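Local atomic coordinates of purine nucleoside phosphorylase (PDB entry 5KO5), a protein that catalyses the reversible phosphorolysis of purine nucleosides such as inosine and guanosine to the free base and ribose 1-phosphate, and here binds cytosine in its ligand pocket. Residues Leu175-Lys178 with Ile179-Asn183; Asn183-Gln186 with Asp187-His190; Glu267-Ala270 with Asp271-Gln274; Met275-Lys278 with Glu279-Thr282. All blocks are in the same frame, centred on the assembly; numbering follows the deposited sequence.

Interaction 1: residues Leu175-Lys178 with Ile179-Asn183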
loop_
_atom_site.group_PDB
_atom_site.type_symbol
_atom_site.label_atom_id
_atom_site.label_comp_id
_atom_site.label_asym_id
_atom_site.label_seq_id
_atom_site.Cartn_x
_atom_site.Cartn_y
_atom_site.Cartn_z
ATOM N N LEU A 175 13.077 21.581 -22.597
ATOM C CA LEU A 175 13.465 22.956 -22.295
ATOM C C LEU A 175 14.406 23.016 -21.097
ATOM O O LEU A 175 15.403 23.749 -21.119
ATOM C CB LEU A 175 12.224 23.821 -22.065
ATOM C CG LEU A 175 12.441 25.268 -21.606
ATOM C CD1 LEU A 175 13.294 26.056 -22.601
ATOM C CD2 LEU A 175 11.108 25.958 -21.377
ATOM N N ALA A 176 14.103 22.261 -20.037
ATOM C CA ALA A 176 14.981 22.240 -18.871
ATOM C C ALA A 176 16.385 21.783 -19.247
ATOM O O ALA A 176 17.380 22.395 -18.830
ATOM C CB ALA A 176 14.388 21.352 -17.773
ATOM N N LEU A 177 16.487 20.714 -20.043
ATOM C CA LEU A 177 17.797 20.241 -20.477
ATOM C C LEU A 177 18.498 21.281 -21.336
ATOM O O LEU A 177 19.705 21.505 -21.184
ATOM C CB LEU A 177 17.673 18.921 -21.241
ATOM C CG LEU A 177 19.008 18.362 -21.755
ATOM C CD1 LEU A 177 19.937 18.042 -20.582
ATOM C CD2 LEU A 177 18.817 17.140 -22.654
ATOM N N LYS A 178 17.758 21.934 -22.237
ATOM C CA LYS A 178 18.364 22.929 -23.117
ATOM C C LYS A 178 18.999 24.058 -22.318
ATOM O O LYS A 178 20.106 24.511 -22.636
ATOM C CB LYS A 178 17.313 23.488 -24.078
ATOM C CG LYS A 178 17.859 24.531 -25.037
ATOM C CD LYS A 178 18.131 23.921 -26.392
ATOM C CE LYS A 178 16.844 23.719 -27.167
ATOM N NZ LYS A 178 17.090 23.055 -28.477
ATOM N N ILE A 179 18.312 24.525 -21.273
ATOM C CA ILE A 179 18.850 25.601 -20.448
ATOM C C ILE A 179 20.087 25.135 -19.687
ATOM O O ILE A 179 21.044 25.898 -19.508
ATOM C CB ILE A 179 17.752 26.157 -19.522
ATOM C CG1 ILE A 179 16.698 26.893 -20.356
ATOM C CG2 ILE A 179 18.350 27.084 -18.468
ATOM C CD1 ILE A 179 15.406 27.164 -19.618
ATOM N N ALA A 180 20.097 23.877 -19.237
ATOM C CA ALA A 180 21.292 23.348 -18.584
ATOM C C ALA A 180 22.473 23.324 -19.544
ATOM O O ALA A 180 23.603 23.642 -19.157
ATOM C CB ALA A 180 21.022 21.949 -18.037
ATOM N N GLN A 181 22.228 22.959 -20.806
ATOM C CA GLN A 181 23.299 22.954 -21.799
ATOM C C GLN A 181 23.817 24.363 -22.052
ATOM O O GLN A 181 25.031 24.573 -22.184
ATOM C CB GLN A 181 22.796 22.329 -23.100
ATOM C CG GLN A 181 22.368 20.875 -22.960
ATOM C CD GLN A 181 21.583 20.380 -24.158
ATOM O OE1 GLN A 181 21.060 21.175 -24.944
ATOM N NE2 GLN A 181 21.500 19.064 -24.307
ATOM N N GLU A 182 22.910 25.340 -22.127
ATOM C CA GLU A 182 23.319 26.718 -22.390
ATOM C C GLU A 182 24.212 27.258 -21.282
ATOM O O GLU A 182 25.069 28.117 -21.535
ATOM C CB GLU A 182 22.080 27.598 -22.553
ATOM C CG GLU A 182 21.265 27.289 -23.804
ATOM C CD GLU A 182 19.898 27.948 -23.789
ATOM O OE1 GLU A 182 19.512 28.497 -22.735
ATOM O OE2 GLU A 182 19.208 27.915 -24.829
ATOM N N ASN A 183 24.039 26.758 -20.057
ATOM C CA ASN A 183 24.810 27.198 -18.902
ATOM C C ASN A 183 25.878 26.193 -18.486
ATOM O O ASN A 183 26.435 26.312 -17.389
ATOM C CB ASN A 183 23.868 27.510 -17.735
ATOM C CG ASN A 183 22.981 28.709 -18.013
ATOM O OD1 ASN A 183 23.383 29.854 -17.805
ATOM N ND2 ASN A 183 21.773 28.454 -18.500
#
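Leu175 and Ile179 meet one turn apart in the last two turns of helix 170-182, a local i to i+4 contact on the side of the helix that faces helix 259-283. Their side chains touch through methyl groups, Leu175 CD1 lying 3.8 Å from Ile179 CD1. Ile179 holds CG1 beside its own backbone N (chi1 -69°), which sends CD1 back over the preceding turn to Leu175. On another side of the helix, Gln181 lays its amide against Leu177, with NE2 3.6 Å from Leu177 CG. Along the exposed side, Glu182 brings OE2 beside the aliphatic part of Lys178, 3.6 Å from CG, while the ammonium NZ stays 6.4 Å from that oxygen; the carboxylate is instead paired with Arg283. Four backbone bonds run beneath these side chains, from Ile179 N to Leu175 O through to Glu182 N to Lys178 O. At the helix end Asn183 folds back, and its ND2 donates to Ile179 O at 2.8 Å, across the carbonyl plane from the bond made by Asn183 N. Two donors from one residue thus grip Ile179 O, so the last turn is closed by side chain and backbone, and the acidic end of Glu182 is committed to helix 259-283.

Interaction 2: residues Asn183-Gln186 with Asp187-His190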
loop_
_atom_site.group_PDB
_atom_site.type_symbol
_atom_site.label_atom_id
_atom_site.label_comp_id
_atom_site.label_asym_id
_atom_site.label_seq_id
_atom_site.Cartn_x
_atom_site.Cartn_y
_atom_site.Cartn_z
ATOM N N ASN A 183 24.039 26.758 -20.057
ATOM C CA ASN A 183 24.810 27.198 -18.902
ATOM C C ASN A 183 25.878 26.193 -18.486
ATOM O O ASN A 183 26.435 26.312 -17.389
ATOM C CB ASN A 183 23.868 27.510 -17.735
ATOM C CG ASN A 183 22.981 28.709 -18.013
ATOM O OD1 ASN A 183 23.383 29.854 -17.805
ATOM N ND2 ASN A 183 21.773 28.454 -18.500
ATOM N N ASP A 184 26.162 25.197 -19.331
ATOM C CA ASP A 184 27.282 24.274 -19.127
ATOM C C ASP A 184 27.172 23.488 -17.820
ATOM O O ASP A 184 28.181 23.171 -17.184
ATOM C CB ASP A 184 28.640 24.982 -19.250
ATOM C CG ASP A 184 29.809 24.008 -19.338
ATOM O OD1 ASP A 184 29.667 22.955 -19.998
ATOM O OD2 ASP A 184 30.865 24.289 -18.732
ATOM N N PHE A 185 25.957 23.149 -17.387
ATOM C CA PHE A 185 25.817 22.197 -16.290
ATOM C C PHE A 185 25.028 20.954 -16.688
ATOM O O PHE A 185 24.535 20.229 -15.823
ATOM C CB PHE A 185 25.314 22.831 -14.985
ATOM C CG PHE A 185 23.881 23.310 -15.017
ATOM C CD1 PHE A 185 23.576 24.594 -15.426
ATOM C CD2 PHE A 185 22.853 22.500 -14.562
ATOM C CE1 PHE A 185 22.269 25.047 -15.426
ATOM C CE2 PHE A 185 21.541 22.948 -14.561
ATOM C CZ PHE A 185 21.253 24.228 -14.995
ATOM N N GLN A 186 24.938 20.677 -17.992
ATOM C CA GLN A 186 24.219 19.504 -18.467
ATOM C C GLN A 186 24.848 18.206 -17.984
ATOM O O GLN A 186 24.157 17.184 -17.923
ATOM C CB GLN A 186 24.103 19.521 -19.993
ATOM C CG GLN A 186 25.393 19.213 -20.734
ATOM C CD GLN A 186 26.403 20.333 -20.634
ATOM O OE1 GLN A 186 26.039 21.501 -20.512
ATOM N NE2 GLN A 186 27.683 19.982 -20.673
ATOM N N ASP A 187 26.137 18.222 -17.627
ATOM C CA ASP A 187 26.766 17.029 -17.069
ATOM C C ASP A 187 26.139 16.607 -15.745
ATOM O O ASP A 187 26.300 15.452 -15.334
ATOM C CB ASP A 187 28.271 17.255 -16.903
ATOM C CG ASP A 187 28.590 18.357 -15.901
ATOM O OD1 ASP A 187 28.317 19.540 -16.203
ATOM O OD2 ASP A 187 29.124 18.042 -14.816
ATOM N N LEU A 188 25.426 17.507 -15.073
ATOM C CA LEU A 188 24.730 17.172 -13.838
ATOM C C LEU A 188 23.332 16.620 -14.069
ATOM O O LEU A 188 22.713 16.129 -13.120
ATOM C CB LEU A 188 24.598 18.421 -12.959
ATOM C CG LEU A 188 25.887 19.126 -12.556
ATOM C CD1 LEU A 188 25.556 20.336 -11.700
ATOM C CD2 LEU A 188 26.813 18.173 -11.813
ATOM N N VAL A 189 22.809 16.699 -15.290
ATOM C CA VAL A 189 21.386 16.495 -15.552
ATOM C C VAL A 189 21.178 15.124 -16.184
ATOM O O VAL A 189 21.782 14.806 -17.219
ATOM C CB VAL A 189 20.811 17.614 -16.436
ATOM C CG1 VAL A 189 19.306 17.405 -16.662
ATOM C CG2 VAL A 189 21.086 18.978 -15.816
ATOM N N HIS A 190 20.318 14.322 -15.566
ATOM C CA HIS A 190 19.904 13.015 -16.056
ATOM C C HIS A 190 18.390 13.022 -16.226
ATOM O O HIS A 190 17.709 13.990 -15.889
ATOM C CB HIS A 190 20.281 11.920 -15.054
ATOM C CG HIS A 190 21.739 11.870 -14.727
ATOM N ND1 HIS A 190 22.565 10.856 -15.166
ATOM C CD2 HIS A 190 22.520 12.703 -14.000
ATOM C CE1 HIS A 190 23.793 11.072 -14.729
ATOM N NE2 HIS A 190 23.794 12.188 -14.023
HETATM O O HOH W 1 28.752 21.278 -14.506
HETATM O O HOH W 2 30.109 20.800 -18.163
#
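The turn that carries the chain from helix 170-182 into strand 189-196 is held by Phe185 and Gln186 bonding to Leu188 and Val189. It follows a Schellman motif in which Asp184, with positive phi, is the C-prime residue ending the helix. The chain then makes a short 3-10 turn: Leu188 N donates to Phe185 O and Val189 N to Gln186 O, each at 3.0 Å. Phe185 sets CG between its backbone N and carbonyl carbon (chi1 69°), and its side chain meets two aliphatic neighbours. Phe185 CB lies 4.1 Å from Leu188 CD1, while Val189 CG2 comes obliquely to the ring, 4.1 Å from Phe185 CD2. The ring also meets Trp276 edge-to-face, so the turn is pinned against helix 259-283. On the outer side, Asp187 turns its carboxylate back toward the start of the turn, where OD1 accepts a hydrogen bond from a water that also makes a weak one to Asp184 O. A second water lies 2.9 Å from Asp187 OD1 and 2.9 Å from Asp184 OD1. The two carboxylates stay 5.3 Å apart at these oxygens, and water between them would probably ease their repulsion, while the aromatic and aliphatic groups turn inward.

Interaction 3: residues Glu267-Ala270 with Asp271-Gln274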
loop_
_atom_site.group_PDB
_atom_site.type_symbol
_atom_site.label_atom_id
_atom_site.label_comp_id
_atom_site.label_asym_id
_atom_site.label_seq_id
_atom_site.Cartn_x
_atom_site.Cartn_y
_atom_site.Cartn_z
ATOM N N GLU A 267 21.549 22.727 0.085
ATOM C CA GLU A 267 22.214 24.020 0.201
ATOM C C GLU A 267 23.297 24.182 -0.862
ATOM O O GLU A 267 23.499 25.281 -1.388
ATOM C CB GLU A 267 22.779 24.185 1.613
ATOM C CG GLU A 267 23.341 25.558 1.918
ATOM C CD GLU A 267 22.445 26.690 1.442
ATOM O OE1 GLU A 267 21.212 26.616 1.642
ATOM O OE2 GLU A 267 22.981 27.658 0.862
ATOM N N LYS A 268 23.992 23.094 -1.197
ATOM C CA LYS A 268 25.064 23.152 -2.186
ATOM C C LYS A 268 24.543 23.463 -3.586
ATOM O O LYS A 268 25.251 24.102 -4.378
ATOM C CB LYS A 268 25.820 21.823 -2.192
ATOM C CG LYS A 268 26.904 21.721 -3.244
ATOM C CD LYS A 268 27.536 20.343 -3.221
ATOM C CE LYS A 268 28.449 20.128 -4.417
ATOM N NZ LYS A 268 29.105 18.790 -4.336
ATOM N N ARG A 269 23.330 23.014 -3.917
ATOM C CA ARG A 269 22.776 23.181 -5.253
ATOM C C ARG A 269 21.651 24.203 -5.318
ATOM O O ARG A 269 21.120 24.450 -6.409
ATOM C CB ARG A 269 22.257 21.837 -5.788
ATOM C CG ARG A 269 23.334 20.829 -6.107
ATOM C CD ARG A 269 24.131 21.241 -7.333
ATOM N NE ARG A 269 25.000 20.157 -7.776
ATOM C CZ ARG A 269 26.309 20.267 -7.946
ATOM N NH1 ARG A 269 26.916 21.436 -7.759
ATOM N NH2 ARG A 269 27.012 19.216 -8.342
ATOM N N ALA A 270 21.273 24.807 -4.187
ATOM C CA ALA A 270 20.085 25.656 -4.139
ATOM C C ALA A 270 20.172 26.831 -5.109
ATOM O O ALA A 270 19.192 27.152 -5.796
ATOM C CB ALA A 270 19.870 26.172 -2.714
ATOM N N ASP A 271 21.330 27.490 -5.176
ATOM C CA ASP A 271 21.432 28.690 -5.999
ATOM C C ASP A 271 21.406 28.350 -7.482
ATOM O O ASP A 271 20.790 29.072 -8.280
ATOM C CB ASP A 271 22.670 29.489 -5.608
ATOM C CG ASP A 271 22.557 30.060 -4.221
ATOM O OD1 ASP A 271 21.854 31.079 -4.059
ATOM O OD2 ASP A 271 23.170 29.490 -3.294
ATOM N N LEU A 272 22.063 27.255 -7.869
ATOM C CA LEU A 272 22.011 26.813 -9.258
ATOM C C LEU A 272 20.593 26.427 -9.654
ATOM O O LEU A 272 20.125 26.781 -10.743
ATOM C CB LEU A 272 22.961 25.637 -9.463
ATOM C CG LEU A 272 23.021 25.063 -10.883
ATOM C CD1 LEU A 272 23.474 26.121 -11.888
ATOM C CD2 LEU A 272 23.919 23.841 -10.941
ATOM N N LEU A 273 19.885 25.717 -8.774
ATOM C CA LEU A 273 18.519 25.320 -9.082
ATOM C C LEU A 273 17.599 26.531 -9.192
ATOM O O LEU A 273 16.711 26.563 -10.052
ATOM C CB LEU A 273 18.030 24.346 -8.016
ATOM C CG LEU A 273 16.643 23.754 -8.227
ATOM C CD1 LEU A 273 16.584 22.940 -9.509
ATOM C CD2 LEU A 273 16.276 22.891 -7.032
ATOM N N GLN A 274 17.809 27.546 -8.349
ATOM C CA GLN A 274 17.001 28.756 -8.454
ATOM C C GLN A 274 17.220 29.442 -9.796
ATOM O O GLN A 274 16.264 29.859 -10.462
ATOM C CB GLN A 274 17.327 29.730 -7.322
ATOM C CG GLN A 274 16.486 30.998 -7.441
ATOM C CD GLN A 274 17.120 32.223 -6.812
ATOM O OE1 GLN A 274 18.299 32.223 -6.459
ATOM N NE2 GLN A 274 16.329 33.280 -6.664
HETATM O O HOH W 3 23.727 27.053 -3.633
HETATM O O HOH W 4 24.252 26.234 -6.335
#
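Ala270 and Gln274, and likewise Arg269 and Leu273, are joined by the backbone bonds that restart helix 259-283 after a kink. Leu273 N donates to Arg269 O at 3.0 Å, and Gln274 N donates to Ala270 O at 2.9 Å. The two amides just before them, of Asp271 and Leu272, lack the i to i+4 bond to the turn before, and each is met by a water instead. One water accepts from Asp271 N at 2.9 Å and also lies 2.9 Å from Glu267 O and close to Asp271 OD2. A second water accepts from Leu272 N at 2.9 Å and donates to Lys268 O at 3.1 Å, so it stands in for the direct i to i+4 bond. A chi1 of -67° directs the Asp271 carboxylate back toward the kink, and so to the first water. There Asp271 OD2 is 4.5 Å from Glu267 OE2, a like-charged approach that probably carries some electrostatic cost.

Arg269 NE donates to Gly129 O, outside the helix. The CE atom of Lys268 lies over one face of the guanidinium, toward the rim. On the inner side, Leu272 reaches Phe185 and Leu273 reaches Phe131 of strand 131-139. The arrangement is that of a solvated helix kink: one water bridges Lys268 O and Leu272 N, another accepts from Asp271 N within reach of Glu267 O, and the apolar side of helix 259-283 continues to pack on the sheet.

Interaction 4: residues Met275-Lys278 with Glu279-Thr282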
loop_
_atom_site.group_PDB
_atom_site.type_symbol
_atom_site.label_atom_id
_atom_site.label_comp_id
_atom_site.label_asym_id
_atom_site.label_seq_id
_atom_site.Cartn_x
_atom_site.Cartn_y
_atom_site.Cartn_z
ATOM N N MET A 275 18.485 29.590 -10.194
ATOM C CA MET A 275 18.793 30.205 -11.481
ATOM C C MET A 275 18.167 29.404 -12.618
ATOM O O MET A 275 17.578 29.973 -13.544
ATOM C CB MET A 275 20.319 30.307 -11.628
ATOM C CG MET A 275 20.817 31.136 -12.802
ATOM S SD MET A 275 20.672 30.279 -14.379
ATOM C CE MET A 275 21.440 28.738 -13.995
ATOM N N TRP A 276 18.263 28.079 -12.543
ATOM C CA TRP A 276 17.729 27.221 -13.593
ATOM C C TRP A 276 16.224 27.402 -13.723
ATOM O O TRP A 276 15.698 27.612 -14.825
ATOM C CB TRP A 276 18.045 25.779 -13.215
ATOM C CG TRP A 276 17.827 24.748 -14.267
ATOM C CD1 TRP A 276 17.609 24.950 -15.605
ATOM C CD2 TRP A 276 17.862 23.336 -14.074
ATOM N NE1 TRP A 276 17.484 23.737 -16.249
ATOM C CE2 TRP A 276 17.641 22.731 -15.330
ATOM C CE3 TRP A 276 18.051 22.517 -12.951
ATOM C CZ2 TRP A 276 17.598 21.345 -15.495
ATOM C CZ3 TRP A 276 18.014 21.145 -13.115
ATOM C CH2 TRP A 276 17.790 20.571 -14.379
ATOM N N PHE A 277 15.512 27.326 -12.597
ATOM C CA PHE A 277 14.059 27.422 -12.636
ATOM C C PHE A 277 13.589 28.825 -12.999
ATOM O O PHE A 277 12.567 28.974 -13.674
ATOM C CB PHE A 277 13.453 26.910 -11.325
ATOM C CG PHE A 277 13.122 25.448 -11.364
ATOM C CD1 PHE A 277 14.085 24.517 -11.719
ATOM C CD2 PHE A 277 11.845 25.012 -11.086
ATOM C CE1 PHE A 277 13.766 23.158 -11.788
ATOM C CE2 PHE A 277 11.527 23.660 -11.134
ATOM C CZ PHE A 277 12.498 22.743 -11.498
ATOM N N LYS A 278 14.318 29.863 -12.583
ATOM C CA LYS A 278 13.975 31.207 -13.044
ATOM C C LYS A 278 14.042 31.289 -14.565
ATOM O O LYS A 278 13.134 31.829 -15.205
ATOM C CB LYS A 278 14.889 32.243 -12.382
ATOM C CG LYS A 278 14.602 33.691 -12.747
ATOM C CD LYS A 278 15.545 34.623 -11.979
ATOM C CE LYS A 278 15.362 36.074 -12.375
ATOM N NZ LYS A 278 16.310 36.955 -11.630
ATOM N N GLU A 279 15.091 30.720 -15.163
ATOM C CA GLU A 279 15.212 30.752 -16.617
ATOM C C GLU A 279 14.150 29.886 -17.287
ATOM O O GLU A 279 13.609 30.262 -18.333
ATOM C CB GLU A 279 16.622 30.344 -17.050
ATOM C CG GLU A 279 16.850 30.386 -18.564
ATOM C CD GLU A 279 16.876 31.792 -19.140
ATOM O OE1 GLU A 279 16.838 32.771 -18.365
ATOM O OE2 GLU A 279 16.931 31.912 -20.383
ATOM N N ILE A 280 13.833 28.726 -16.705
ATOM C CA ILE A 280 12.736 27.915 -17.235
ATOM C C ILE A 280 11.453 28.735 -17.278
ATOM O O ILE A 280 10.743 28.763 -18.290
ATOM C CB ILE A 280 12.565 26.620 -16.422
ATOM C CG1 ILE A 280 13.754 25.680 -16.647
ATOM C CG2 ILE A 280 11.247 25.927 -16.795
ATOM C CD1 ILE A 280 13.817 24.523 -15.656
ATOM N N ILE A 281 11.157 29.444 -16.183
ATOM C CA ILE A 281 9.955 30.271 -16.114
ATOM C C ILE A 281 9.952 31.329 -17.217
ATOM O O ILE A 281 8.955 31.501 -17.932
ATOM C CB ILE A 281 9.803 30.880 -14.707
ATOM C CG1 ILE A 281 9.486 29.780 -13.691
ATOM C CG2 ILE A 281 8.719 31.952 -14.692
ATOM C CD1 ILE A 281 9.576 30.225 -12.239
ATOM N N THR A 282 11.069 32.049 -17.382
ATOM C CA THR A 282 11.125 33.085 -18.416
ATOM C C THR A 282 10.973 32.503 -19.815
ATOM O O THR A 282 10.493 33.192 -20.725
ATOM C CB THR A 282 12.434 33.875 -18.347
ATOM O OG1 THR A 282 13.488 33.113 -18.948
ATOM C CG2 THR A 282 12.803 34.196 -16.928
#
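Four regular i to i+4 backbone bonds run through this part of helix 259-283, from Glu279 N to Met275 O at 3.1 Å through to Thr282 N to Lys278 O. With CG1 anti to the carbonyl carbon (chi1 -69°), Ile280 swings CD1 back to two aromatic rings of the preceding turn. Over one face of Trp276 it makes a CH-pi contact, with Ile280 CD1 4.0 Å from the centroid of the five-membered ring and 20° off the ring normal. Ile280 CD1 also lies 3.9 Å from Phe277 CD1, and here the two side chains run side by side in the same direction. The indole is held from outside the helix as well, since its NE1 donates to Ala176 O of helix 170-182. On the outer side, Thr282 OG1 donates to Glu279 O at 2.9 Å, satisfying the hydroxyl within its own turn, while the Glu279 carboxylate forms a salt bridge with Arg283. Phe277 and Ile281 rest on Leu114 of strand 112-121, and Ile280 on Leu238 of strand 236-246. This is an amphipathic helix flanking the central sheet of the alpha/beta phosphorylase fold, its aromatic and branched side chains buried between sheet and neighbouring helix.

Overall arrangement
Interactions 1 and 2 adjoin along the chain and share Asn183: the first closes helix 170-182 and the second leads into strand 189-196, with centres about 7 Å apart. Interactions 3 and 4 come later, as successive parts of helix 259-283, with centres about 12 Å apart. The two groups meet through side-chain packing and the bond from Trp276 NE1 to Ala176 O. Interaction 1 touches interaction 4 where Ile179 packs on Trp276 and Ile280, and interaction 2 reaches interaction 3 through Phe185 and Leu188 on Leu272. Trp276 also contacts Val189, bringing interactions 2 and 4 together. The long C-terminal helix is thereby fastened to the helix-turn-strand unit on one side of the chain's centre.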